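Local coordinates for beta-lactamase domain protein (Burkholderia ambifaria, PDB 5I0P) that binds two zinc ions in a metallo-beta-lactamase fold and is probably a metal-dependent hydrolase whose substrate is not established, at residues 80-85 and 111-116; 98-101 and 107-110; 301-306 and 348-353; 344-349 and 361-366. All blocks are in the same frame, centred on the assembly; numbering follows the deposited sequence.

Interactions 1 and 2 belong to the metallo-beta-lactamase domain, interactions 3 and 4 to the C-terminal helical region on the opposite side of the chain's centre. Interaction 2 is nested inside the loop closed by interaction 1; their centres lie about 11 Å apart, and W82 CD1 packs on L110 CD1 at 3.9 Å. Interaction 2 carries the zinc ligand H107, whereas the side chain of W82 in interaction 1 is about 14 Å from a zinc ion. Interactions 3 and 4 have centres about 5 Å apart and share A348 and G349; V352 N and A364 O, at 2.7 Å, join their strands. Centres of interactions 2 and 3 are about 37 Å apart.

Interaction 1 of 4, residues 80-85 and 111-116; sequences THWEQI and ANWLCE
Segment 80-85 of helix 76-88 and helix 111-115 run nearly parallel, the axes of these short segments at 26° and 12.3 Å apart at closest approach, so long side chains have to bridge the gap. Both belong to the layer of helices packed on the seven-stranded sheet of the metallo-beta-lactamase αββα sandwich; the second follows shortly after the zinc ligands D106 and H107. The CA atoms of W82 and L114 lie nearest across the pair, and W82 touches both W113 and L114. L114 CD2 sits almost exactly on the normal of the W82 five-membered ring, 3.9 Å from its centroid, a CH-pi contact over one face. The other methyl, L114 CD1, reaches further along the indole to CZ2. W113 arrives differently: with CG anti to the backbone N (chi1 -175°), its six-membered ring extends toward helix 80-85, and W82 CB lies at the ring edge, 3.5 Å from W113 CZ3. The two indoles are oblique, with planes 49° apart. Their N-H groups are satisfied elsewhere, W82 NE1 by the carbonyl of C71 and W113 NE1 by D119. E83 bends at chi2 and brings its carboxylate beside W113, while R122 forms a salt bridge with OE2 and the D119 backbone N-H binds OE1. That oxygen, E83 OE1, stands 3.7 Å from W113 CZ2.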
loop_
_atom_site.group_PDB
_atom_site.type_symbol
_atom_site.label_atom_id
_atom_site.label_comp_id
_atom_site.label_asym_id
_atom_site.label_seq_id
_atom_site.Cartn_x
_atom_site.Cartn_y
_atom_site.Cartn_z
ATOM N N THR A 80 11.821 8.764 -16.604
ATOM C CA THR A 80 12.805 8.336 -17.583
ATOM C C THR A 80 12.749 6.827 -17.777
ATOM O O THR A 80 12.856 6.336 -18.913
ATOM C CB THR A 80 14.216 8.755 -17.127
ATOM O OG1 THR A 80 14.302 10.181 -16.997
ATOM C CG2 THR A 80 15.288 8.292 -18.155
ATOM N N HIS A 81 12.599 6.071 -16.674
ATOM C CA HIS A 81 12.542 4.615 -16.777
ATOM C C HIS A 81 11.238 4.145 -17.436
ATOM O O HIS A 81 11.238 3.178 -18.210
ATOM C CB HIS A 81 12.725 3.985 -15.396
ATOM C CG HIS A 81 14.084 4.207 -14.792
ATOM N ND1 HIS A 81 15.219 4.411 -15.552
ATOM C CD2 HIS A 81 14.492 4.238 -13.499
ATOM C CE1 HIS A 81 16.260 4.566 -14.752
ATOM N NE2 HIS A 81 15.851 4.457 -13.504
ATOM N N TRP A 82 10.122 4.820 -17.162
ATOM C CA TRP A 82 8.887 4.492 -17.869
ATOM C C TRP A 82 9.055 4.711 -19.367
ATOM O O TRP A 82 8.670 3.854 -20.180
ATOM C CB TRP A 82 7.728 5.339 -17.347
ATOM C CG TRP A 82 6.903 4.716 -16.277
ATOM C CD1 TRP A 82 6.609 5.259 -15.060
ATOM C CD2 TRP A 82 6.244 3.441 -16.322
ATOM N NE1 TRP A 82 5.808 4.402 -14.343
ATOM C CE2 TRP A 82 5.574 3.275 -15.086
ATOM C CE3 TRP A 82 6.171 2.412 -17.276
ATOM C CZ2 TRP A 82 4.804 2.139 -14.791
ATOM C CZ3 TRP A 82 5.418 1.275 -16.980
ATOM C CH2 TRP A 82 4.746 1.151 -15.741
ATOM N N GLU A 83 9.643 5.854 -19.753
ATOM C CA GLU A 83 9.861 6.114 -21.177
ATOM C C GLU A 83 10.709 5.034 -21.814
ATOM O O GLU A 83 10.450 4.639 -22.954
ATOM C CB GLU A 83 10.495 7.483 -21.400
ATOM C CG GLU A 83 9.477 8.621 -21.309
ATOM C CD GLU A 83 8.398 8.520 -22.375
ATOM O OE1 GLU A 83 7.244 8.811 -22.065
ATOM O OE2 GLU A 83 8.700 8.122 -23.520
ATOM N N GLN A 84 11.697 4.518 -21.083
ATOM C CA GLN A 84 12.505 3.419 -21.591
ATOM C C GLN A 84 11.690 2.138 -21.711
ATOM O O GLN A 84 11.861 1.374 -22.671
ATOM C CB GLN A 84 13.715 3.196 -20.689
ATOM C CG GLN A 84 14.847 4.184 -20.911
ATOM C CD GLN A 84 15.877 4.173 -19.784
ATOM O OE1 GLN A 84 15.751 3.433 -18.791
ATOM N NE2 GLN A 84 16.899 5.016 -19.929
ATOM N N ILE A 85 10.795 1.881 -20.757
ATOM C CA ILE A 85 9.965 0.684 -20.862
ATOM C C ILE A 85 8.977 0.814 -22.013
ATOM O O ILE A 85 8.703 -0.163 -22.724
ATOM C CB ILE A 85 9.257 0.399 -19.531
ATOM C CG1 ILE A 85 10.207 -0.354 -18.579
ATOM C CG2 ILE A 85 7.902 -0.319 -19.775
ATOM C CD1 ILE A 85 10.275 0.213 -17.203
ATOM N N ALA A 111 0.033 8.495 -12.106
ATOM C CA ALA A 111 -1.170 7.968 -12.729
ATOM C C ALA A 111 -1.666 8.891 -13.844
ATOM O O ALA A 111 -1.932 8.433 -14.971
ATOM C CB ALA A 111 -2.238 7.740 -11.664
ATOM N N ASN A 112 -1.751 10.201 -13.577
ATOM C CA ASN A 112 -2.223 11.095 -14.631
ATOM C C ASN A 112 -1.269 11.106 -15.817
ATOM O O ASN A 112 -1.696 10.990 -16.969
ATOM C CB ASN A 112 -2.420 12.509 -14.122
ATOM C CG ASN A 112 -3.180 13.347 -15.127
ATOM O OD1 ASN A 112 -4.393 13.183 -15.285
ATOM N ND2 ASN A 112 -2.488 14.209 -15.832
ATOM N N TRP A 113 0.033 11.216 -15.548
ATOM C CA TRP A 113 1.049 11.173 -16.604
ATOM C C TRP A 113 0.956 9.897 -17.430
ATOM O O TRP A 113 1.011 9.939 -18.666
ATOM C CB TRP A 113 2.427 11.267 -15.965
ATOM C CG TRP A 113 3.565 11.347 -16.912
ATOM C CD1 TRP A 113 3.979 12.448 -17.592
ATOM C CD2 TRP A 113 4.491 10.301 -17.239
ATOM N NE1 TRP A 113 5.092 12.150 -18.322
ATOM C CE2 TRP A 113 5.431 10.841 -18.113
ATOM C CE3 TRP A 113 4.613 8.962 -16.870
ATOM C CZ2 TRP A 113 6.467 10.079 -18.660
ATOM C CZ3 TRP A 113 5.673 8.208 -17.412
ATOM C CH2 TRP A 113 6.570 8.773 -18.282
ATOM N N LEU A 114 0.816 8.747 -16.758
ATOM C CA LEU A 114 0.653 7.486 -17.470
ATOM C C LEU A 114 -0.627 7.466 -18.278
ATOM O O LEU A 114 -0.613 7.150 -19.472
ATOM C CB LEU A 114 0.649 6.313 -16.487
ATOM C CG LEU A 114 2.021 5.978 -15.909
ATOM C CD1 LEU A 114 1.901 4.834 -14.933
ATOM C CD2 LEU A 114 3.013 5.666 -16.983
ATOM N N CYS A 115 -1.744 7.848 -17.648
ATOM C CA CYS A 115 -3.033 7.802 -18.315
ATOM C C CYS A 115 -3.011 8.589 -19.598
ATOM O O CYS A 115 -3.665 8.204 -20.578
ATOM C CB CYS A 115 -4.109 8.378 -17.410
ATOM S SG CYS A 115 -4.639 7.228 -16.233
ATOM N N GLU A 116 -2.253 9.680 -19.611
ATOM C CA GLU A 116 -2.248 10.587 -20.735
ATOM C C GLU A 116 -1.112 10.332 -21.702
ATOM O O GLU A 116 -0.884 11.146 -22.616
ATOM C CB GLU A 116 -2.263 12.006 -20.215
ATOM C CG GLU A 116 -3.706 12.433 -20.065
ATOM C CD GLU A 116 -3.793 13.652 -19.246
ATOM O OE1 GLU A 116 -2.730 14.307 -19.109
ATOM O OE2 GLU A 116 -4.891 13.937 -18.716
#

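Interaction 2 of 4, residues 98-101 and 107-110; sequences VLVT and HFGL. With ZN (zinc ion), chain F.
A zinc ligand and a threonine hydroxyl approach each other beside the zinc site: T101 OG1 lies 3.2 Å from H107 ND1, while the other ring nitrogen, H107 NE2, binds the zinc ion at 2.3 Å. The hydroxyl comes obliquely to the imidazole, and T101 places it between its own backbone N and carbonyl carbon (chi1 57°). H107 ND1 forms a hydrogen bond with D70 OD2, and the other oxygen of D70 receives the backbone N-H of T101. One second-shell carboxylate thus ties the end of segment 98-101 to the zinc ligand and helps fix the rotation of its ring. Such a bond would be expected to polarise the imidazole and strengthen its donation to the metal. Away from the zinc the contact becomes apolar. V100 directs both methyls at one ring atom of F108, V100 CG1 approaching F108 CD1 to 3.9 Å and V100 CG2 to 4.0 Å, and the two side chains cross at about a right angle. The same methyls pass the carbonyl oxygen of H107, with V100 CG2 4.1 Å from H107 O. V100 and F108 both continue onto L127 and M129, so segment 107-110 packs on strand 126-130 through F108. D106, D232 and H277 complete the coordination of this zinc. A strand end running into a loop and short helix that deliver histidine and aspartate ligands is the HxHxDH motif of the metallo-beta-lactamase superfamily: H102 and H104 bind the other zinc ion, D106 and H107 this one.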
loop_
_atom_site.group_PDB
_atom_site.type_symbol
_atom_site.label_atom_id
_atom_site.label_comp_id
_atom_site.label_asym_id
_atom_site.label_seq_id
_atom_site.Cartn_x
_atom_site.Cartn_y
_atom_site.Cartn_z
ATOM N N VAL A 98 -4.736 2.153 -16.652
ATOM C CA VAL A 98 -3.862 2.206 -15.496
ATOM C C VAL A 98 -4.690 1.852 -14.261
ATOM O O VAL A 98 -5.707 2.506 -13.967
ATOM C CB VAL A 98 -3.193 3.575 -15.352
ATOM C CG1 VAL A 98 -2.332 3.586 -14.125
ATOM C CG2 VAL A 98 -2.379 3.890 -16.606
ATOM N N LEU A 99 -4.259 0.817 -13.551
ATOM C CA LEU A 99 -4.900 0.371 -12.333
ATOM C C LEU A 99 -4.014 0.730 -11.148
ATOM O O LEU A 99 -2.796 0.582 -11.220
ATOM C CB LEU A 99 -5.143 -1.123 -12.420
ATOM C CG LEU A 99 -6.157 -1.728 -11.489
ATOM C CD1 LEU A 99 -6.746 -2.967 -12.106
ATOM C CD2 LEU A 99 -5.450 -2.056 -10.151
ATOM N N VAL A 100 -4.614 1.221 -10.063
ATOM C CA VAL A 100 -3.864 1.691 -8.897
ATOM C C VAL A 100 -4.382 1.030 -7.616
ATOM O O VAL A 100 -5.585 1.056 -7.333
ATOM C CB VAL A 100 -3.912 3.224 -8.783
ATOM C CG1 VAL A 100 -3.352 3.677 -7.427
ATOM C CG2 VAL A 100 -3.132 3.827 -9.941
ATOM N N THR A 101 -3.466 0.463 -6.826
ATOM C CA THR A 101 -3.878 -0.257 -5.627
ATOM C C THR A 101 -4.429 0.677 -4.545
ATOM O O THR A 101 -5.373 0.321 -3.824
ATOM C CB THR A 101 -2.696 -1.083 -5.080
ATOM O OG1 THR A 101 -1.564 -0.240 -4.819
ATOM C CG2 THR A 101 -2.296 -2.171 -6.031
ATOM N N HIS A 107 2.482 4.833 -5.332
ATOM C CA HIS A 107 1.634 4.028 -6.213
ATOM C C HIS A 107 0.869 4.851 -7.235
ATOM O O HIS A 107 0.658 4.377 -8.359
ATOM C CB HIS A 107 0.662 3.195 -5.388
ATOM C CG HIS A 107 1.350 2.288 -4.424
ATOM N ND1 HIS A 107 1.439 0.923 -4.617
ATOM C CD2 HIS A 107 2.051 2.555 -3.297
ATOM C CE1 HIS A 107 2.116 0.381 -3.620
ATOM N NE2 HIS A 107 2.494 1.348 -2.805
ATOM N N PHE A 108 0.568 6.113 -6.900
ATOM C CA PHE A 108 -0.433 6.924 -7.566
ATOM C C PHE A 108 0.140 8.154 -8.240
ATOM O O PHE A 108 -0.533 8.717 -9.103
ATOM C CB PHE A 108 -1.479 7.379 -6.538
ATOM C CG PHE A 108 -2.705 8.009 -7.111
ATOM C CD1 PHE A 108 -3.359 7.460 -8.200
ATOM C CD2 PHE A 108 -3.258 9.139 -6.501
ATOM C CE1 PHE A 108 -4.539 8.045 -8.707
ATOM C CE2 PHE A 108 -4.447 9.706 -6.965
ATOM C CZ PHE A 108 -5.080 9.154 -8.087
ATOM N N GLY A 109 1.369 8.553 -7.899
ATOM C CA GLY A 109 1.895 9.834 -8.351
ATOM C C GLY A 109 1.854 10.034 -9.858
ATOM O O GLY A 109 1.469 11.108 -10.342
ATOM N N LEU A 110 2.271 9.017 -10.629
ATOM C CA LEU A 110 2.382 9.158 -12.081
ATOM C C LEU A 110 1.144 8.666 -12.819
ATOM O O LEU A 110 1.210 8.414 -14.033
ATOM C CB LEU A 110 3.617 8.434 -12.610
ATOM C CG LEU A 110 4.871 9.239 -12.391
ATOM C CD1 LEU A 110 6.054 8.469 -12.923
ATOM C CD2 LEU A 110 4.710 10.547 -13.091
HETATM ZN ZN ZN F . 3.905 1.468 -1.002
#

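Interaction 3 of 4, residues 301-306 and 348-353; sequences EVRVAC and AGELVR
In the C-terminal helical region, the long helix 284-308 is pinned to the turn that leads from helix 333-347 into the two-stranded antiparallel sheet. Helix 333-347 ends in a Schellman motif at G349, whose positive phi turns the chain so that E350 and L351 both face segment 301-306. E350 makes a bidentate salt bridge with R303. The guanidinium is used side-on: R303 NE donates to E350 OE2 and R303 NH2 to E350 OE1, each at 2.6 Å, with N-H...O angles of 170° and 162°. The oxygens lie close to the guanidinium plane, and the two flat groups are only 24° apart. E350 OE1 is met through its syn lone pair; at E350 OE2 the donor also comes on the syn side but is tilted somewhat out of the carboxylate plane. Two nearly straight bonds between almost coplanar groups fix the rotation of both ends. R303 reaches this position because its chain is extended from CG to NE, leading the guanidinium from the helix toward the turn. Its remaining nitrogen, NH1, forms a salt bridge with E300, so the arginine joins two carboxylates, while L345 packs against both R303 and E350. One turn along the helix the contact is apolar and buried. C306 turns its side chain toward segment 348-353 and meets L351, a residue that also packs on Y363. The two branches of the leucine divide the cysteine between them: L351 CD1 lies 3.9 Å from C306 SG, and L351 CD2 lies 3.8 Å from C306 CB.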
loop_
_atom_site.group_PDB
_atom_site.type_symbol
_atom_site.label_atom_id
_atom_site.label_comp_id
_atom_site.label_asym_id
_atom_site.label_seq_id
_atom_site.Cartn_x
_atom_site.Cartn_y
_atom_site.Cartn_z
ATOM N N GLU A 301 4.126 -4.238 24.459
ATOM C CA GLU A 301 5.003 -3.211 25.009
ATOM C C GLU A 301 4.200 -1.993 25.413
ATOM O O GLU A 301 4.500 -1.341 26.421
ATOM C CB GLU A 301 6.110 -2.836 24.019
ATOM C CG GLU A 301 7.028 -4.016 23.747
ATOM C CD GLU A 301 7.989 -3.795 22.601
ATOM O OE1 GLU A 301 8.903 -4.638 22.446
ATOM O OE2 GLU A 301 7.818 -2.820 21.839
ATOM N N VAL A 302 3.167 -1.674 24.641
ATOM C CA VAL A 302 2.325 -0.552 25.007
ATOM C C VAL A 302 1.498 -0.877 26.253
ATOM O O VAL A 302 1.366 -0.037 27.155
ATOM C CB VAL A 302 1.464 -0.138 23.815
ATOM C CG1 VAL A 302 0.564 0.994 24.228
ATOM C CG2 VAL A 302 2.364 0.271 22.684
ATOM N N ARG A 303 0.941 -2.092 26.342
ATOM C CA ARG A 303 0.295 -2.494 27.595
ATOM C C ARG A 303 1.222 -2.285 28.788
ATOM O O ARG A 303 0.831 -1.705 29.811
ATOM C CB ARG A 303 -0.122 -3.962 27.563
ATOM C CG ARG A 303 -1.321 -4.281 26.749
ATOM C CD ARG A 303 -1.795 -5.712 27.031
ATOM N NE ARG A 303 -2.846 -6.048 26.084
ATOM C CZ ARG A 303 -2.627 -6.641 24.919
ATOM N NH1 ARG A 303 -1.391 -6.983 24.585
ATOM N NH2 ARG A 303 -3.636 -6.890 24.095
ATOM N N VAL A 304 2.470 -2.759 28.654
ATOM C CA VAL A 304 3.425 -2.695 29.745
ATOM C C VAL A 304 3.667 -1.249 30.142
ATOM O O VAL A 304 3.766 -0.926 31.332
ATOM C CB VAL A 304 4.733 -3.418 29.333
ATOM C CG1 VAL A 304 5.849 -3.207 30.352
ATOM C CG2 VAL A 304 4.485 -4.901 29.166
ATOM N N ALA A 305 3.777 -0.359 29.155
ATOM C CA ALA A 305 4.081 1.034 29.459
ATOM C C ALA A 305 2.914 1.726 30.165
ATOM O O ALA A 305 3.134 2.452 31.141
ATOM C CB ALA A 305 4.502 1.785 28.189
ATOM N N CYS A 306 1.671 1.483 29.727
ATOM C CA CYS A 306 0.520 2.133 30.352
ATOM C C CYS A 306 0.121 1.492 31.673
ATOM O O CYS A 306 -0.684 2.066 32.399
ATOM C CB CYS A 306 -0.689 2.100 29.423
ATOM S SG CYS A 306 -0.417 2.923 27.856
ATOM N N ALA A 348 -10.669 -1.655 22.466
ATOM C CA ALA A 348 -10.927 -3.005 22.962
ATOM C C ALA A 348 -11.294 -3.042 24.441
ATOM O O ALA A 348 -11.582 -4.115 24.968
ATOM C CB ALA A 348 -9.722 -3.895 22.730
ATOM N N GLY A 349 -11.284 -1.916 25.127
ATOM C CA GLY A 349 -11.599 -1.898 26.535
ATOM C C GLY A 349 -10.410 -2.090 27.450
ATOM O O GLY A 349 -10.579 -2.040 28.674
ATOM N N GLU A 350 -9.209 -2.260 26.899
ATOM C CA GLU A 350 -8.031 -2.464 27.722
ATOM C C GLU A 350 -7.454 -1.158 28.239
ATOM O O GLU A 350 -6.613 -1.191 29.151
ATOM C CB GLU A 350 -6.938 -3.194 26.950
ATOM C CG GLU A 350 -7.313 -4.537 26.371
ATOM C CD GLU A 350 -6.065 -5.356 26.038
ATOM O OE1 GLU A 350 -5.884 -5.735 24.857
ATOM O OE2 GLU A 350 -5.235 -5.565 26.959
ATOM N N LEU A 351 -7.850 -0.022 27.651
ATOM C CA LEU A 351 -7.381 1.263 28.128
ATOM C C LEU A 351 -8.518 2.265 28.136
ATOM O O LEU A 351 -9.518 2.116 27.433
ATOM C CB LEU A 351 -6.195 1.804 27.325
ATOM C CG LEU A 351 -4.855 1.035 27.321
ATOM C CD1 LEU A 351 -3.836 1.707 26.310
ATOM C CD2 LEU A 351 -4.265 0.934 28.699
ATOM N N VAL A 352 -8.342 3.280 28.983
ATOM C CA VAL A 352 -9.212 4.435 29.127
ATOM C C VAL A 352 -8.385 5.661 28.782
ATOM O O VAL A 352 -7.164 5.654 28.947
ATOM C CB VAL A 352 -9.766 4.512 30.562
ATOM C CG1 VAL A 352 -10.314 5.890 30.867
ATOM C CG2 VAL A 352 -10.837 3.427 30.788
ATOM N N ARG A 353 -9.029 6.680 28.227
ATOM C CA ARG A 353 -8.359 7.925 27.859
ATOM C C ARG A 353 -8.747 9.035 28.815
ATOM O O ARG A 353 -9.816 9.001 29.418
ATOM C CB ARG A 353 -8.756 8.408 26.472
ATOM C CG ARG A 353 -8.376 7.599 25.360
ATOM C CD ARG A 353 -9.174 8.181 24.227
ATOM N NE ARG A 353 -8.389 8.927 23.268
ATOM C CZ ARG A 353 -8.875 9.923 22.547
ATOM N NH1 ARG A 353 -10.144 10.302 22.698
ATOM N NH2 ARG A 353 -8.071 10.543 21.688
#

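Interaction 4 of 4, residues 344-349 and 361-366; sequences LLWLAG and IRYARA
W346 leaves the last turn of helix 333-347 toward Y363 on strand 361-364, and the contact begins at its first side-chain atom. W346 CB lies at the edge of the phenol ring, near its plane, 3.8 Å from Y363 CE1 and 3.9 Å from Y363 CD1. The next atom, W346 CG, still meets Y363 CE1, at 4.1 Å. With CG anti to the backbone N (chi1 167°), the indole then carries on past the tyrosine, turning a face toward it. Beyond CG the tyrosine is met through the five-membered ring, in an offset edge-to-face pair: the edge of Y363 addresses the face of that ring, with centroids 5.8 Å apart and planes at 81°. Within its own helix, L347 CD2 lies over one face of the indole, 4.0 Å above the plane and offset toward the rim. Farther out along the tryptophan, R353 of strand 352-355 lies against the indole in a cation-pi contact while its NE forms a hydrogen bond with Y363 OH, so one guanidinium links the two aromatic groups. Y363 is buried and also packs on L339 and L342, two residues of the helix that carries W346. Joined through the G349 Schellman turn, helix 333-347 and the antiparallel hairpin of strands 352-355 and 361-364 pack as a helix and wing do in winged helix-turn-helix folds, consistent with the helix-turn-helix relationship of this C-terminal domain family.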
loop_
_atom_site.group_PDB
_atom_site.type_symbol
_atom_site.label_atom_id
_atom_site.label_comp_id
_atom_site.label_asym_id
_atom_site.label_seq_id
_atom_site.Cartn_x
_atom_site.Cartn_y
_atom_site.Cartn_z
ATOM N N LEU A 344 -6.202 0.825 19.457
ATOM C CA LEU A 344 -6.705 -0.538 19.427
ATOM C C LEU A 344 -7.008 -1.014 20.843
ATOM O O LEU A 344 -8.096 -1.548 21.115
ATOM C CB LEU A 344 -5.697 -1.448 18.723
ATOM C CG LEU A 344 -5.991 -2.925 18.502
ATOM C CD1 LEU A 344 -5.011 -3.467 17.444
ATOM C CD2 LEU A 344 -5.902 -3.777 19.788
ATOM N N LEU A 345 -6.052 -0.808 21.762
ATOM C CA LEU A 345 -6.235 -1.227 23.147
ATOM C C LEU A 345 -7.366 -0.439 23.779
ATOM O O LEU A 345 -8.212 -0.982 24.509
ATOM C CB LEU A 345 -4.928 -1.014 23.932
ATOM C CG LEU A 345 -3.646 -1.752 23.482
ATOM C CD1 LEU A 345 -2.385 -1.157 24.101
ATOM C CD2 LEU A 345 -3.716 -3.262 23.738
ATOM N N TRP A 346 -7.440 0.839 23.442
ATOM C CA TRP A 346 -8.497 1.660 23.981
ATOM C C TRP A 346 -9.849 1.171 23.481
ATOM O O TRP A 346 -10.759 0.905 24.279
ATOM C CB TRP A 346 -8.222 3.118 23.626
ATOM C CG TRP A 346 -9.376 4.040 23.853
ATOM C CD1 TRP A 346 -10.125 4.169 24.983
ATOM C CD2 TRP A 346 -9.906 4.977 22.910
ATOM N NE1 TRP A 346 -11.089 5.131 24.802
ATOM C CE2 TRP A 346 -10.978 5.642 23.541
ATOM C CE3 TRP A 346 -9.568 5.327 21.598
ATOM C CZ2 TRP A 346 -11.730 6.633 22.899
ATOM C CZ3 TRP A 346 -10.329 6.301 20.952
ATOM C CH2 TRP A 346 -11.391 6.945 21.608
ATOM N N LEU A 347 -9.994 1.001 22.168
ATOM C CA LEU A 347 -11.307 0.588 21.667
ATOM C C LEU A 347 -11.657 -0.839 22.086
ATOM O O LEU A 347 -12.841 -1.190 22.105
ATOM C CB LEU A 347 -11.372 0.770 20.150
ATOM C CG LEU A 347 -11.231 2.266 19.855
ATOM C CD1 LEU A 347 -10.890 2.586 18.428
ATOM C CD2 LEU A 347 -12.518 2.943 20.259
ATOM N N ALA A 348 -10.669 -1.655 22.466
ATOM C CA ALA A 348 -10.927 -3.005 22.962
ATOM C C ALA A 348 -11.294 -3.042 24.441
ATOM O O ALA A 348 -11.582 -4.115 24.968
ATOM C CB ALA A 348 -9.722 -3.895 22.730
ATOM N N GLY A 349 -11.284 -1.916 25.127
ATOM C CA GLY A 349 -11.599 -1.898 26.535
ATOM C C GLY A 349 -10.410 -2.090 27.450
ATOM O O GLY A 349 -10.579 -2.040 28.674
ATOM N N ILE A 361 -3.792 14.020 25.885
ATOM C CA ILE A 361 -4.597 12.814 26.018
ATOM C C ILE A 361 -3.683 11.696 26.466
ATOM O O ILE A 361 -2.633 11.473 25.861
ATOM C CB ILE A 361 -5.296 12.465 24.697
ATOM C CG1 ILE A 361 -6.318 13.532 24.342
ATOM C CG2 ILE A 361 -5.951 11.094 24.769
ATOM C CD1 ILE A 361 -6.865 13.392 22.964
ATOM N N ARG A 362 -4.066 11.002 27.529
ATOM C CA ARG A 362 -3.258 9.912 28.043
ATOM C C ARG A 362 -4.132 8.676 28.218
ATOM O O ARG A 362 -5.348 8.763 28.423
ATOM C CB ARG A 362 -2.572 10.293 29.365
ATOM C CG ARG A 362 -1.560 11.424 29.231
ATOM C CD ARG A 362 -0.815 11.731 30.553
ATOM N NE ARG A 362 0.133 12.820 30.364
ATOM C CZ ARG A 362 -0.188 14.113 30.408
ATOM N NH1 ARG A 362 -1.428 14.508 30.652
ATOM N NH2 ARG A 362 0.737 15.025 30.183
ATOM N N TYR A 363 -3.474 7.526 28.153
ATOM C CA TYR A 363 -4.115 6.225 28.142
ATOM C C TYR A 363 -3.608 5.453 29.340
ATOM O O TYR A 363 -2.395 5.420 29.593
ATOM C CB TYR A 363 -3.792 5.469 26.841
ATOM C CG TYR A 363 -4.315 6.125 25.561
ATOM C CD1 TYR A 363 -5.395 5.567 24.859
ATOM C CD2 TYR A 363 -3.744 7.300 25.059
ATOM C CE1 TYR A 363 -5.892 6.163 23.663
ATOM C CE2 TYR A 363 -4.235 7.923 23.880
ATOM C CZ TYR A 363 -5.310 7.331 23.187
ATOM O OH TYR A 363 -5.790 7.876 22.027
ATOM N N ALA A 364 -4.544 4.923 30.124
ATOM C CA ALA A 364 -4.248 4.164 31.330
ATOM C C ALA A 364 -5.290 3.059 31.454
ATOM O O ALA A 364 -6.265 3.014 30.699
ATOM C CB ALA A 364 -4.194 5.060 32.582
ATOM N N ARG A 365 -5.031 2.111 32.348
ATOM C CA ARG A 365 -6.011 1.073 32.640
ATOM C C ARG A 365 -7.244 1.656 33.344
ATOM O O ARG A 365 -7.158 2.646 34.077
ATOM C CB ARG A 365 -5.361 -0.035 33.472
ATOM C CG ARG A 365 -4.339 -0.867 32.658
ATOM C CD ARG A 365 -3.915 -2.109 33.366
ATOM N NE ARG A 365 -2.968 -1.765 34.413
ATOM C CZ ARG A 365 -2.339 -2.641 35.197
ATOM N NH1 ARG A 365 -2.550 -3.941 35.036
ATOM N NH2 ARG A 365 -1.500 -2.210 36.144
ATOM N N ALA A 366 -8.403 1.050 33.084
ATOM C CA ALA A 366 -9.663 1.429 33.745
ATOM C C ALA A 366 -9.522 1.409 35.273
ATOM O O ALA A 366 -8.714 0.641 35.834
ATOM C CB ALA A 366 -10.805 0.504 33.325
ATOM O OXT ALA A 366 -10.232 2.149 35.974
#